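Local coordinates for protein putative NAD(P)H nitroreductase MhqN (Bacillus subtilis, PDB 3BEM) that binds FMN as a homodimer and probably works as an NAD(P)H-dependent nitroreductase that may contribute to the degradation of aromatic compounds, at residues E38-M43 with T63-D68; V89-G94 with R178-D183; Q100-I105 with D126-Y131. The protein carries 3 engineered substitutions. All blocks are in the same frame, centred on the assembly; numbering follows the deposited sequence. Where two conformers were deposited one is given.

Contact 1 (E38-M43 with T63-D68); sequences EDLNEM and TVLDQD
Leu40, on the helix, meets Thr63 and Leu65 through a single methyl, CD1, and the contact between the segments is apolar throughout. Leu40 CD1 and Thr63 CG2 approach tip to tip at 3.8 Å. On the threonine, CG2 stands anti to the backbone N (chi1 -53° for OG1), which turns the methyl rather than the hydroxyl toward the helix. Leu65 lies differently: its side chain runs past that of Leu40 in the opposite direction, and Leu65 CD2 comes to 4.0 Å from Leu40 CD1. The same leucine methyl thus touches both the end of strand 59-64 and the turn that follows. Further apolar packing comes from Ile35, which touches both leucines, and from Phe154 of helix 136-161 against Leu40.

Polar interactions belong to the flanks. Asp66 N-caps helix 67-76 through OD1 to Val69 N, and Asn41 OD1 is hydrogen-bonded to Tyr217 OH of the second subunit. Thr63 also pairs in parallel with a strand of that subunit. A helix laid against a sheet edge that the partner chain extends fits the intertwined dimer of the nitroreductase fold.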
loop_
_atom_site.group_PDB
_atom_site.type_symbol
_atom_site.label_atom_id
_atom_site.label_comp_id
_atom_site.label_asym_id
_atom_site.label_seq_id
_atom_site.Cartn_x
_atom_site.Cartn_y
_atom_site.Cartn_z
ATOM N N GLU B 38 9.026 18.202 12.715
ATOM C CA GLU B 38 7.635 18.461 13.134
ATOM C C GLU B 38 6.616 18.212 12.000
ATOM O O GLU B 38 5.568 17.603 12.208
ATOM C CB GLU B 38 7.485 19.891 13.655
ATOM C CG GLU B 38 8.242 20.174 14.958
ATOM C CD GLU B 38 8.866 21.557 14.999
ATOM O OE1 GLU B 38 8.852 22.272 13.980
ATOM O OE2 GLU B 38 9.385 21.937 16.053
ATOM N N ASP B 39 6.917 18.719 10.796
ATOM C CA ASP B 39 6.059 18.467 9.611
ATOM C C ASP B 39 5.862 16.980 9.426
ATOM O O ASP B 39 4.749 16.499 9.187
ATOM C CB ASP B 39 6.715 18.990 8.342
ATOM C CG ASP B 39 6.824 20.507 8.279
ATOM O OD1 ASP B 39 5.872 21.208 8.701
ATOM O OD2 ASP B 39 7.858 21.024 7.760
ATOM N N LEU B 40 6.960 16.256 9.488
ATOM C CA LEU B 40 6.976 14.845 9.197
ATOM C C LEU B 40 6.325 14.027 10.308
ATOM O O LEU B 40 5.575 13.096 10.043
ATOM C CB LEU B 40 8.402 14.361 8.933
ATOM C CG LEU B 40 8.916 14.780 7.511
ATOM C CD1 LEU B 40 10.413 14.929 7.485
ATOM C CD2 LEU B 40 8.358 13.853 6.409
ATOM N N ASN B 41 6.596 14.386 11.552
ATOM C CA ASN B 41 5.993 13.671 12.654
ATOM C C ASN B 41 4.446 13.713 12.623
ATOM O O ASN B 41 3.793 12.723 12.880
ATOM C CB ASN B 41 6.522 14.220 13.979
ATOM C CG ASN B 41 7.951 13.762 14.297
ATOM O OD1 ASN B 41 8.464 12.753 13.781
ATOM N ND2 ASN B 41 8.578 14.489 15.223
ATOM N N GLU B 42 3.860 14.803 12.189
ATOM C CA GLU B 42 2.429 14.849 11.992
ATOM C C GLU B 42 1.904 13.831 10.952
ATOM O O GLU B 42 0.907 13.159 11.194
ATOM C CB GLU B 42 2.012 16.252 11.577
ATOM C CG GLU B 42 0.516 16.375 11.333
ATOM C CD GLU B 42 0.072 17.762 10.913
ATOM O OE1 GLU B 42 0.919 18.619 10.582
ATOM O OE2 GLU B 42 -1.151 17.989 10.890
HETATM N N MSE B 43 2.635 13.661 9.859
HETATM C CA MSE B 43 2.292 12.683 8.871
HETATM C C MSE B 43 2.455 11.267 9.441
HETATM O O MSE B 43 1.619 10.392 9.223
HETATM C CB MSE B 43 3.151 12.878 7.601
HETATM C CG MSE B 43 3.020 14.229 7.032
HETATM SE SE MSE B 43 4.359 14.432 5.608
HETATM C CE MSE B 43 4.507 16.316 5.621
ATOM N N THR B 63 14.448 8.574 7.495
ATOM C CA THR B 63 14.111 9.853 6.885
ATOM C C THR B 63 15.345 10.744 6.797
ATOM O O THR B 63 15.889 11.163 7.831
ATOM C CB THR B 63 12.994 10.572 7.674
ATOM O OG1 THR B 63 11.872 9.684 7.821
ATOM C CG2 THR B 63 12.562 11.853 6.982
ATOM N N VAL B 64 15.777 11.010 5.567
ATOM C CA VAL B 64 17.036 11.700 5.317
ATOM C C VAL B 64 16.758 13.156 4.981
ATOM O O VAL B 64 16.192 13.475 3.921
ATOM C CB VAL B 64 17.856 11.038 4.182
ATOM C CG1 VAL B 64 19.253 11.699 4.071
ATOM C CG2 VAL B 64 17.949 9.495 4.426
ATOM N N LEU B 65 17.208 14.036 5.879
ATOM C CA LEU B 65 17.092 15.487 5.715
ATOM C C LEU B 65 18.450 16.055 5.334
ATOM O O LEU B 65 18.571 17.129 4.726
ATOM C CB LEU B 65 16.598 16.123 7.031
ATOM C CG LEU B 65 15.280 15.611 7.636
ATOM C CD1 LEU B 65 15.063 16.141 9.070
ATOM C CD2 LEU B 65 14.155 15.992 6.752
ATOM N N ASP B 66 19.498 15.338 5.705
ATOM C CA ASP B 66 20.865 15.817 5.460
ATOM C C ASP B 66 21.194 15.909 3.973
ATOM O O ASP B 66 21.206 14.908 3.265
ATOM C CB ASP B 66 21.885 14.925 6.182
ATOM C CG ASP B 66 23.295 15.504 6.138
ATOM O OD1 ASP B 66 23.984 15.355 5.110
ATOM O OD2 ASP B 66 23.692 16.155 7.118
ATOM N N GLN B 67 21.528 17.111 3.501
ATOM C CA GLN B 67 21.737 17.297 2.091
ATOM C C GLN B 67 22.973 16.546 1.573
ATOM O O GLN B 67 23.000 16.054 0.448
ATOM C CB GLN B 67 21.776 18.782 1.755
ATOM C CG GLN B 67 21.767 19.069 0.300
ATOM C CD GLN B 67 20.533 18.547 -0.443
ATOM O OE1 GLN B 67 19.509 18.219 0.138
ATOM N NE2 GLN B 67 20.646 18.517 -1.750
ATOM N N ASP B 68 24.005 16.414 2.396
ATOM C CA ASP B 68 25.178 15.683 1.942
ATOM C C ASP B 68 24.825 14.214 1.702
ATOM O O ASP B 68 25.273 13.593 0.732
ATOM C CB ASP B 68 26.294 15.780 2.976
ATOM C CG ASP B 68 27.572 15.079 2.527
ATOM O OD1 ASP B 68 28.104 15.454 1.467
ATOM O OD2 ASP B 68 28.026 14.169 3.237
#

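Contact 2 (V89-G94 with R178-D183); sequences VLLVLG and RILNID
Leu91 and Leu93 meet Leu180 and Ile182 without any ring or other flat side chain between them, so there are no faces or edges to assign, and branched aliphatic groups make the whole contact. The two pairs are built differently. Leu91 and Leu180 cross at about a right angle, and Leu180 CD1 presses on the branch of its partner, 3.4 Å from Leu91 CD2 and 3.7 Å from Leu91 CG. The shorter distance is tighter than usual van der Waals contact. Both Leu91 torsions are near -60° (chi2 -58°), an uncommon conformation for leucine, which brings CD2 against Leu180 CD1. Leu93 and Ile182 instead reach toward each other end on, branch matching branch: Leu93 CD1 is 3.9 Å from Ile182 CG2, and Leu93 CD2 is 4.1 Å from Ile182 CD1.

Strand alternation sends Leu91 and Leu93 to one side of the sheet, while Leu90 and Val92 pack on helix 136-161 through Phe154 and Ala147. In the other segment, Asn181 turns the chain with a positive phi of 56° as it leaves helix 173-180, and the residues before and after it both face the strand. Val69 of helix 67-76 and Met218 of the second subunit also touch Leu180. With the backbone of Val89 to Val92 hydrogen-bonded to the neighbouring strands, the two segments adhere through dispersion and the burial of hydrocarbon, so shape rather than directional bonding determines how they fit.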
loop_
_atom_site.group_PDB
_atom_site.type_symbol
_atom_site.label_atom_id
_atom_site.label_comp_id
_atom_site.label_asym_id
_atom_site.label_seq_id
_atom_site.Cartn_x
_atom_site.Cartn_y
_atom_site.Cartn_z
ATOM N N VAL B 89 14.358 12.663 1.678
ATOM C CA VAL B 89 14.276 11.354 1.020
ATOM C C VAL B 89 13.976 10.315 2.102
ATOM O O VAL B 89 14.693 10.286 3.101
ATOM C CB VAL B 89 15.567 10.940 0.270
ATOM C CG1 VAL B 89 15.256 9.587 -0.455
ATOM C CG2 VAL B 89 16.024 11.979 -0.745
ATOM N N LEU B 90 12.870 9.535 1.980
ATOM C CA LEU B 90 12.539 8.482 2.959
ATOM C C LEU B 90 12.798 7.131 2.368
ATOM O O LEU B 90 12.481 6.881 1.189
ATOM C CB LEU B 90 11.055 8.555 3.332
ATOM C CG LEU B 90 10.585 9.788 4.130
ATOM C CD1 LEU B 90 10.625 11.074 3.361
ATOM C CD2 LEU B 90 9.150 9.476 4.551
ATOM N N LEU B 91 13.399 6.251 3.157
ATOM C CA LEU B 91 13.484 4.851 2.812
ATOM C C LEU B 91 12.453 4.133 3.618
ATOM O O LEU B 91 12.438 4.208 4.839
ATOM C CB LEU B 91 14.903 4.318 3.050
ATOM C CG LEU B 91 15.959 4.809 2.039
ATOM C CD1 LEU B 91 15.571 4.422 0.569
ATOM C CD2 LEU B 91 16.265 6.339 2.251
ATOM N N VAL B 92 11.565 3.458 2.919
ATOM C CA VAL B 92 10.511 2.705 3.540
ATOM C C VAL B 92 10.998 1.263 3.683
ATOM O O VAL B 92 11.223 0.566 2.705
ATOM C CB VAL B 92 9.205 2.746 2.717
ATOM C CG1 VAL B 92 8.063 2.068 3.522
ATOM C CG2 VAL B 92 8.837 4.215 2.281
ATOM N N LEU B 93 11.173 0.834 4.934
ATOM C CA LEU B 93 11.691 -0.470 5.263
ATOM C C LEU B 93 10.571 -1.373 5.767
ATOM O O LEU B 93 9.648 -0.920 6.429
ATOM C CB LEU B 93 12.745 -0.378 6.384
ATOM C CG LEU B 93 13.904 0.575 6.130
ATOM C CD1 LEU B 93 14.924 0.560 7.294
ATOM C CD2 LEU B 93 14.565 0.259 4.724
ATOM N N GLY B 94 10.688 -2.659 5.453
ATOM C CA GLY B 94 9.840 -3.667 6.024
ATOM C C GLY B 94 10.655 -4.695 6.784
ATOM O O GLY B 94 11.585 -5.293 6.249
ATOM N N ARG B 178 24.095 -0.078 2.243
ATOM C CA ARG B 178 25.479 0.217 2.649
ATOM C C ARG B 178 25.642 1.687 3.028
ATOM O O ARG B 178 26.329 2.024 3.973
ATOM C CB ARG B 178 26.475 -0.049 1.545
ATOM C CG ARG B 178 26.730 -1.466 1.254
ATOM C CD ARG B 178 27.995 -1.597 0.422
ATOM N NE ARG B 178 27.866 -0.944 -0.869
ATOM C CZ ARG B 178 27.209 -1.452 -1.911
ATOM N NH1 ARG B 178 26.645 -2.652 -1.853
ATOM N NH2 ARG B 178 27.150 -0.766 -3.046
ATOM N N ILE B 179 25.068 2.578 2.241
ATOM C CA ILE B 179 25.207 4.003 2.522
ATOM C C ILE B 179 24.563 4.402 3.824
ATOM O O ILE B 179 25.113 5.227 4.552
ATOM C CB ILE B 179 24.628 4.854 1.369
ATOM C CG1 ILE B 179 25.435 4.668 0.097
ATOM C CG2 ILE B 179 24.561 6.331 1.723
ATOM C CD1 ILE B 179 24.637 5.071 -1.122
ATOM N N LEU B 180 23.393 3.840 4.121
ATOM C CA LEU B 180 22.605 4.237 5.295
ATOM C C LEU B 180 22.749 3.298 6.476
ATOM O O LEU B 180 22.079 3.500 7.474
ATOM C CB LEU B 180 21.123 4.363 4.926
ATOM C CG LEU B 180 20.842 5.404 3.832
ATOM C CD1 LEU B 180 19.325 5.449 3.541
ATOM C CD2 LEU B 180 21.414 6.804 4.139
ATOM N N ASN B 181 23.581 2.268 6.368
ATOM C CA ASN B 181 23.765 1.311 7.438
ATOM C C ASN B 181 22.476 0.632 7.905
ATOM O O ASN B 181 22.157 0.614 9.097
ATOM C CB ASN B 181 24.473 2.003 8.611
ATOM C CG ASN B 181 24.927 1.031 9.672
ATOM O OD1 ASN B 181 25.237 -0.129 9.369
ATOM N ND2 ASN B 181 24.968 1.494 10.933
ATOM N N ILE B 182 21.761 0.028 6.971
ATOM C CA ILE B 182 20.506 -0.610 7.284
ATOM C C ILE B 182 20.734 -2.095 7.517
ATOM O O ILE B 182 21.360 -2.750 6.703
ATOM C CB ILE B 182 19.465 -0.360 6.138
ATOM C CG1 ILE B 182 19.070 1.148 6.097
ATOM C CG2 ILE B 182 18.225 -1.258 6.312
ATOM C CD1 ILE B 182 18.457 1.574 4.802
ATOM N N ASP B 183 20.213 -2.638 8.635
ATOM C CA ASP B 183 20.424 -4.051 8.995
ATOM C C ASP B 183 19.806 -5.009 7.980
ATOM O O ASP B 183 18.835 -4.648 7.290
ATOM C CB ASP B 183 19.789 -4.345 10.365
ATOM C CG ASP B 183 20.642 -3.901 11.539
ATOM O OD1 ASP B 183 21.833 -4.312 11.630
ATOM O OD2 ASP B 183 20.090 -3.180 12.410
#

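Contact 3 (Q100-I105 with D126-Y131); sequences QQAADI and DTVSFY
Ala102 turns its CB toward the neighbouring helix, where it faces two methyls belonging to successive residues, Thr127 and Val128. Thr127 CG2 lies 4.1 Å from Ala102 CB. With chi1 at -63° the threonine hydroxyl sits beside its own backbone N and the methyl is left to face the alanine; the hydroxyl is hydrogen-bonded to Tyr106 OH and, weakly, to Met123 O. Val128 approaches beside the threonine, and its CG2 is 4.2 Å from Ala102 CB. The small alanine side chain lets the backbones draw near, with Ala102 CA and Thr127 CA 6.9 Å apart.

Helices 102-111 and 117-134 follow one another in the chain and pack here as a helical pair. Such a pair, reaching out from the core toward the flavin site of the dimer, is known in other nitroreductases. Ala102 opens its helix directly after the N-cap residue Gln101, whose O accepts a 2.9 Å hydrogen bond from Ile105 N. Phe130 meets the ring of Phe54 with the planes about 55° apart and packs on Gly170 of the second subunit. Phe54 and Gly170 line FMN pockets, and the side chain of Thr127 is about 9 Å from a bound flavin.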
loop_
_atom_site.group_PDB
_atom_site.type_symbol
_atom_site.label_atom_id
_atom_site.label_comp_id
_atom_site.label_asym_id
_atom_site.label_seq_id
_atom_site.Cartn_x
_atom_site.Cartn_y
_atom_site.Cartn_z
ATOM N N GLN B 100 8.694 -11.566 15.290
ATOM C CA GLN B 100 9.418 -11.701 16.578
ATOM C C GLN B 100 9.007 -10.703 17.626
ATOM O O GLN B 100 9.302 -10.898 18.805
ATOM C CB GLN B 100 10.939 -11.619 16.384
ATOM C CG GLN B 100 11.475 -12.836 15.659
ATOM C CD GLN B 100 12.921 -12.709 15.149
ATOM O OE1 GLN B 100 13.449 -13.653 14.570
ATOM N NE2 GLN B 100 13.553 -11.555 15.352
ATOM N N GLN B 101 8.344 -9.615 17.245
ATOM C CA GLN B 101 7.879 -8.654 18.249
ATOM C C GLN B 101 6.439 -8.896 18.685
ATOM O O GLN B 101 5.865 -8.074 19.363
ATOM C CB GLN B 101 7.996 -7.233 17.751
ATOM C CG GLN B 101 9.359 -6.821 17.245
ATOM C CD GLN B 101 9.391 -5.355 16.843
ATOM O OE1 GLN B 101 8.644 -4.528 17.384
ATOM N NE2 GLN B 101 10.263 -5.022 15.893
ATOM N N ALA B 102 5.832 -9.996 18.264
ATOM C CA ALA B 102 4.465 -10.308 18.717
ATOM C C ALA B 102 4.357 -10.304 20.260
ATOM O O ALA B 102 3.471 -9.683 20.822
ATOM C CB ALA B 102 3.991 -11.660 18.146
ATOM N N ALA B 103 5.272 -10.978 20.930
ATOM C CA ALA B 103 5.225 -11.070 22.401
ATOM C C ALA B 103 5.218 -9.679 23.025
ATOM O O ALA B 103 4.455 -9.432 23.947
ATOM C CB ALA B 103 6.375 -11.877 22.912
ATOM N N ASP B 104 6.069 -8.768 22.547
ATOM C CA ASP B 104 6.074 -7.407 23.070
ATOM C C ASP B 104 4.854 -6.610 22.687
ATOM O O ASP B 104 4.291 -5.899 23.515
ATOM C CB ASP B 104 7.320 -6.650 22.599
ATOM C CG ASP B 104 8.615 -7.192 23.215
ATOM O OD1 ASP B 104 8.652 -7.495 24.441
ATOM O OD2 ASP B 104 9.605 -7.318 22.451
ATOM N N ILE B 105 4.435 -6.701 21.421
ATOM C CA ILE B 105 3.280 -5.925 20.967
ATOM C C ILE B 105 1.986 -6.288 21.709
ATOM O O ILE B 105 1.206 -5.386 22.066
ATOM C CB ILE B 105 3.122 -6.039 19.445
ATOM C CG1 ILE B 105 4.331 -5.369 18.780
ATOM C CG2 ILE B 105 1.742 -5.435 18.994
ATOM C CD1 ILE B 105 4.367 -5.470 17.248
ATOM N N ASP B 126 0.158 -18.254 17.833
ATOM C CA ASP B 126 -0.570 -18.203 16.561
ATOM C C ASP B 126 0.164 -17.310 15.545
ATOM O O ASP B 126 0.386 -17.722 14.401
ATOM C CB ASP B 126 -2.000 -17.656 16.741
ATOM C CG ASP B 126 -3.025 -18.728 17.214
ATOM O OD1 ASP B 126 -2.705 -19.940 17.264
ATOM O OD2 ASP B 126 -4.180 -18.324 17.525
ATOM N N THR B 127 0.549 -16.100 15.963
ATOM C CA THR B 127 1.188 -15.144 15.062
ATOM C C THR B 127 2.565 -15.622 14.623
ATOM O O THR B 127 2.879 -15.665 13.453
ATOM C CB THR B 127 1.301 -13.731 15.704
ATOM O OG1 THR B 127 -0.016 -13.219 15.951
ATOM C CG2 THR B 127 2.041 -12.759 14.770
ATOM N N VAL B 128 3.378 -16.034 15.579
ATOM C CA VAL B 128 4.715 -16.544 15.265
ATOM C C VAL B 128 4.660 -17.762 14.342
ATOM O O VAL B 128 5.361 -17.821 13.322
ATOM C CB VAL B 128 5.487 -16.807 16.568
ATOM C CG1 VAL B 128 6.845 -17.441 16.311
ATOM C CG2 VAL B 128 5.624 -15.477 17.308
ATOM N N SER B 129 3.803 -18.724 14.671
ATOM C CA SER B 129 3.721 -19.897 13.853
ATOM C C SER B 129 3.129 -19.630 12.467
ATOM O O SER B 129 3.518 -20.287 11.540
ATOM C CB SER B 129 2.976 -21.037 14.569
ATOM O OG SER B 129 1.601 -20.765 14.651
ATOM N N PHE B 130 2.214 -18.675 12.338
ATOM C CA PHE B 130 1.717 -18.278 11.015
ATOM C C PHE B 130 2.897 -17.924 10.080
ATOM O O PHE B 130 2.980 -18.407 8.955
ATOM C CB PHE B 130 0.757 -17.092 11.111
ATOM C CG PHE B 130 -0.029 -16.848 9.859
ATOM C CD1 PHE B 130 0.460 -16.026 8.864
ATOM C CD2 PHE B 130 -1.267 -17.444 9.673
ATOM C CE1 PHE B 130 -0.252 -15.779 7.712
ATOM C CE2 PHE B 130 -1.990 -17.211 8.517
ATOM C CZ PHE B 130 -1.471 -16.392 7.522
ATOM N N TYR B 131 3.827 -17.109 10.558
ATOM C CA TYR B 131 4.993 -16.739 9.800
ATOM C C TYR B 131 6.004 -17.875 9.635
ATOM O O TYR B 131 6.391 -18.209 8.533
ATOM C CB TYR B 131 5.698 -15.517 10.414
ATOM C CG TYR B 131 4.981 -14.211 10.087
ATOM C CD1 TYR B 131 3.753 -13.892 10.680
ATOM C CD2 TYR B 131 5.493 -13.347 9.121
ATOM C CE1 TYR B 131 3.101 -12.703 10.380
ATOM C CE2 TYR B 131 4.839 -12.125 8.818
ATOM C CZ TYR B 131 3.633 -11.833 9.429
ATOM O OH TYR B 131 2.986 -10.672 9.071
#

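Overall arrangement
Contacts 1 and 2 share the antiparallel sheet: strands 59-64 and 88-95 are neighbours in it, joined by a probable hydrogen bond of 2.8 Å from Val64 N to Val89 O, and the centres of the two contacts are about 14 Å apart. Contact 1 closes before either other contact opens. Contact 3 falls between the two segments of contact 2 in sequence, since helices 102-111 and 117-134 lie between strand 88-95 and helix 173-180, yet its centre is about 24 Å from that of contact 2 and about 31 Å from that of contact 1. The first two contacts pack helical segments on neighbouring strands, whereas the third belongs to a helical extension; all three reach the second subunit, contact 2 through Leu180 alone.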